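Local structure of odorant-binding protein 2a (Homo sapiens, 4RUN) at residues A[8-20]-A[34-47]. The protein binds and carries small hydrophobic volatile molecules, with a preference for aldehydes and large fatty acids. The protein carries 2 engineered substitutions. Sequence-based numbering, arbitrary orientation.
Sequences EDITGTWYVKAMV and VSPVKVTALGGGNL
The first two strands of the lipocalin beta-barrel pair here, and the sequence G12-T13-W14 at the start of 12-20 matches the G-x-W signature that opens this fold. G12 with V39 and W14 with V37 are antiparallel hydrogen-bonded pairs, each closed by two backbone hydrogen bonds; G12 N to V39 O (2.7 Å) lies in the carbonyl plane on a lone pair. G12 suits its place because, at its backbone angles, a CB would jam against the carbonyl of T11. W14, V37 and V39 share one face of the sheet, T13 and K38 the other. With CG beside its own backbone N (chi1 -67°), the W14 indole reaches back toward the chain before the strand, where NE1 donates to I10 O at 2.7 Å. The bond is nearly straight (168°) and lies almost in the ring plane, although the indole nitrogen stands above the carbonyl plane of I10. V39 packs against the same pair: its CG2 meets W14 CD1 at 3.7 Å, obliquely to the ring, while CB and CG1 lie against I10 O. R116, just after the neighbouring strand 106-115, makes a cation-pi contact with the indole and hydrogen-bonds T11 O and T13 O. A phenylalanine in place of W14 would probably leave I10 O without its indole donor and the backbone at I10 less firmly held. Farther along, the branched V16 and V37 meet through their CG2 methyls at 3.8 Å. Beside T13, the compact ring of P36 sets CB against T13 CG2 and CG against Y15 CE1. At the opposite end, I10 CG2, anti to its own nitrogen, touches L47 CD1 at 3.6 Å, the two side chains crossing at about a right angle.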
# COMPACT_ATOMS: atom_id res chain seq x y z
N GLU A 8 -4.12 -17.13 0.27
CA GLU A 8 -3.72 -15.91 1.04
C GLU A 8 -4.46 -15.80 2.37
O GLU A 8 -5.43 -16.52 2.63
CB GLU A 8 -3.98 -14.63 0.21
CG GLU A 8 -3.29 -14.55 -1.15
CD GLU A 8 -1.80 -14.22 -1.08
OE1 GLU A 8 -1.11 -14.76 -0.19
OE2 GLU A 8 -1.32 -13.44 -1.93
N ASP A 9 -3.98 -14.89 3.21
CA ASP A 9 -4.73 -14.40 4.37
C ASP A 9 -4.38 -12.93 4.59
O ASP A 9 -3.21 -12.53 4.57
CB ASP A 9 -4.47 -15.24 5.63
CG ASP A 9 -5.67 -15.29 6.56
OD1 ASP A 9 -6.46 -14.32 6.59
OD2 ASP A 9 -5.82 -16.31 7.28
N ILE A 10 -5.42 -12.14 4.79
CA ILE A 10 -5.40 -10.72 4.46
C ILE A 10 -5.99 -9.77 5.53
O ILE A 10 -5.60 -8.60 5.60
CB ILE A 10 -6.19 -10.56 3.15
CG1 ILE A 10 -5.68 -11.59 2.11
CG2 ILE A 10 -6.13 -9.14 2.62
CD1 ILE A 10 -6.44 -11.60 0.80
N THR A 11 -6.94 -10.24 6.33
CA THR A 11 -7.62 -9.40 7.33
C THR A 11 -6.75 -9.17 8.57
O THR A 11 -5.80 -9.90 8.79
CB THR A 11 -8.96 -10.01 7.78
OG1 THR A 11 -8.73 -11.27 8.42
CG2 THR A 11 -9.89 -10.23 6.58
N GLY A 12 -7.10 -8.17 9.37
CA GLY A 12 -6.33 -7.80 10.56
C GLY A 12 -5.46 -6.57 10.35
O GLY A 12 -5.71 -5.77 9.45
N THR A 13 -4.44 -6.41 11.18
CA THR A 13 -3.56 -5.25 11.12
C THR A 13 -2.37 -5.52 10.19
O THR A 13 -1.78 -6.60 10.22
CB THR A 13 -3.07 -4.85 12.53
OG1 THR A 13 -4.18 -4.45 13.32
CG2 THR A 13 -2.06 -3.70 12.46
N TRP A 14 -2.05 -4.52 9.35
CA TRP A 14 -0.85 -4.51 8.54
C TRP A 14 -0.11 -3.20 8.74
O TRP A 14 -0.70 -2.18 9.08
CB TRP A 14 -1.17 -4.62 7.06
CG TRP A 14 -1.73 -5.91 6.63
CD1 TRP A 14 -3.04 -6.27 6.63
CD2 TRP A 14 -1.01 -7.00 6.06
NE1 TRP A 14 -3.18 -7.53 6.11
CE2 TRP A 14 -1.96 -8.00 5.75
CE3 TRP A 14 0.33 -7.24 5.78
CZ2 TRP A 14 -1.60 -9.22 5.18
CZ3 TRP A 14 0.69 -8.45 5.22
CH2 TRP A 14 -0.27 -9.43 4.93
N TYR A 15 1.19 -3.24 8.51
CA TYR A 15 2.03 -2.09 8.68
C TYR A 15 2.70 -1.79 7.35
O TYR A 15 3.26 -2.69 6.72
CB TYR A 15 3.09 -2.36 9.75
CG TYR A 15 2.53 -2.52 11.13
CD1 TYR A 15 2.32 -1.41 11.94
CD2 TYR A 15 2.18 -3.78 11.62
CE1 TYR A 15 1.79 -1.55 13.21
CE2 TYR A 15 1.65 -3.93 12.90
CZ TYR A 15 1.45 -2.81 13.69
OH TYR A 15 0.92 -2.92 14.95
N VAL A 16 2.64 -0.52 6.94
CA VAL A 16 3.26 -0.05 5.71
C VAL A 16 4.68 0.41 6.02
O VAL A 16 4.88 1.39 6.72
CB VAL A 16 2.49 1.14 5.12
CG1 VAL A 16 3.16 1.60 3.85
CG2 VAL A 16 1.02 0.78 4.89
N LYS A 17 5.67 -0.30 5.49
CA LYS A 17 7.07 -0.11 5.87
C LYS A 17 7.85 0.68 4.84
O LYS A 17 8.83 1.34 5.17
CB LYS A 17 7.72 -1.47 6.07
CG LYS A 17 6.96 -2.36 7.05
CD LYS A 17 7.56 -3.75 7.10
CE LYS A 17 7.05 -4.49 8.31
NZ LYS A 17 7.54 -5.89 8.39
N ALA A 18 7.44 0.59 3.59
CA ALA A 18 8.08 1.36 2.55
C ALA A 18 7.07 1.59 1.47
O ALA A 18 6.07 0.88 1.40
CB ALA A 18 9.28 0.63 2.00
N MET A 19 7.35 2.57 0.63
CA MET A 19 6.42 3.04 -0.37
C MET A 19 7.19 3.46 -1.63
O MET A 19 8.32 3.94 -1.52
CB MET A 19 5.64 4.17 0.26
CG MET A 19 4.48 4.70 -0.55
SD MET A 19 3.23 5.42 0.55
CE MET A 19 2.06 5.86 -0.75
N VAL A 20 6.61 3.26 -2.81
CA VAL A 20 7.22 3.65 -4.10
C VAL A 20 6.09 4.07 -5.00
O VAL A 20 4.98 3.53 -4.93
CB VAL A 20 8.07 2.53 -4.77
CG1 VAL A 20 7.20 1.46 -5.43
CG2 VAL A 20 9.04 3.09 -5.80
N VAL A 34 2.07 7.48 8.51
CA VAL A 34 1.04 6.52 8.15
C VAL A 34 0.69 5.64 9.36
O VAL A 34 1.57 5.24 10.11
CB VAL A 34 1.49 5.65 6.96
CG1 VAL A 34 2.63 4.72 7.37
CG2 VAL A 34 0.32 4.85 6.41
N SER A 35 -0.59 5.36 9.54
CA SER A 35 -1.06 4.52 10.63
C SER A 35 -1.00 3.06 10.22
O SER A 35 -0.68 2.76 9.08
CB SER A 35 -2.50 4.90 10.97
OG SER A 35 -3.39 4.53 9.92
N PRO A 36 -1.29 2.14 11.16
CA PRO A 36 -1.54 0.75 10.76
C PRO A 36 -2.77 0.64 9.88
O PRO A 36 -3.68 1.46 10.00
CB PRO A 36 -1.77 0.02 12.09
CG PRO A 36 -1.13 0.87 13.12
CD PRO A 36 -1.30 2.28 12.63
N VAL A 37 -2.80 -0.36 9.02
CA VAL A 37 -3.93 -0.61 8.16
C VAL A 37 -4.77 -1.74 8.74
O VAL A 37 -4.28 -2.85 8.93
CB VAL A 37 -3.45 -1.01 6.75
CG1 VAL A 37 -4.65 -1.15 5.81
CG2 VAL A 37 -2.45 0.01 6.21
N LYS A 38 -6.03 -1.45 9.03
CA LYS A 38 -6.95 -2.47 9.52
C LYS A 38 -7.81 -2.96 8.38
O LYS A 38 -8.57 -2.19 7.80
CB LYS A 38 -7.79 -1.94 10.68
CG LYS A 38 -6.93 -1.58 11.89
CD LYS A 38 -7.68 -1.63 13.21
CE LYS A 38 -6.72 -1.48 14.39
NZ LYS A 38 -7.39 -1.70 15.70
N VAL A 39 -7.67 -4.24 8.06
CA VAL A 39 -8.40 -4.88 6.98
C VAL A 39 -9.48 -5.79 7.59
O VAL A 39 -9.17 -6.67 8.38
CB VAL A 39 -7.44 -5.70 6.09
CG1 VAL A 39 -8.19 -6.34 4.92
CG2 VAL A 39 -6.32 -4.81 5.57
N THR A 40 -10.73 -5.56 7.20
CA THR A 40 -11.86 -6.35 7.70
C THR A 40 -12.64 -6.93 6.52
O THR A 40 -12.79 -6.28 5.50
CB THR A 40 -12.81 -5.49 8.55
OG1 THR A 40 -13.17 -4.30 7.84
CG2 THR A 40 -12.15 -5.09 9.85
N ALA A 41 -13.14 -8.16 6.68
CA ALA A 41 -13.97 -8.82 5.66
C ALA A 41 -15.43 -8.38 5.79
O ALA A 41 -15.90 -8.08 6.89
CB ALA A 41 -13.87 -10.33 5.80
N LEU A 42 -16.13 -8.33 4.66
CA LEU A 42 -17.53 -7.88 4.63
C LEU A 42 -18.46 -8.94 4.03
O LEU A 42 -19.57 -8.63 3.60
CB LEU A 42 -17.63 -6.58 3.82
CG LEU A 42 -16.72 -5.44 4.28
CD1 LEU A 42 -16.77 -4.29 3.28
CD2 LEU A 42 -17.09 -4.97 5.68
N GLY A 43 -18.00 -10.19 3.99
CA GLY A 43 -18.75 -11.25 3.36
C GLY A 43 -18.65 -11.21 1.84
O GLY A 43 -18.46 -10.14 1.25
N GLY A 44 -18.78 -12.38 1.22
CA GLY A 44 -18.62 -12.53 -0.22
C GLY A 44 -17.20 -12.32 -0.70
O GLY A 44 -16.98 -12.04 -1.89
N GLY A 45 -16.23 -12.43 0.21
CA GLY A 45 -14.82 -12.20 -0.11
C GLY A 45 -14.39 -10.74 -0.10
O GLY A 45 -13.20 -10.46 -0.05
N ASN A 46 -15.36 -9.82 -0.15
CA ASN A 46 -15.07 -8.39 -0.20
C ASN A 46 -14.45 -7.90 1.09
O ASN A 46 -14.82 -8.35 2.18
CB ASN A 46 -16.33 -7.57 -0.48
CG ASN A 46 -16.93 -7.87 -1.84
OD1 ASN A 46 -16.81 -8.98 -2.34
ND2 ASN A 46 -17.58 -6.87 -2.43
N LEU A 47 -13.54 -6.95 0.95
CA LEU A 47 -12.77 -6.45 2.08
C LEU A 47 -12.87 -4.95 2.20
O LEU A 47 -13.42 -4.26 1.35
CB LEU A 47 -11.31 -6.85 1.92
CG LEU A 47 -11.02 -8.34 1.79
CD1 LEU A 47 -9.52 -8.55 1.62
CD2 LEU A 47 -11.55 -9.12 2.99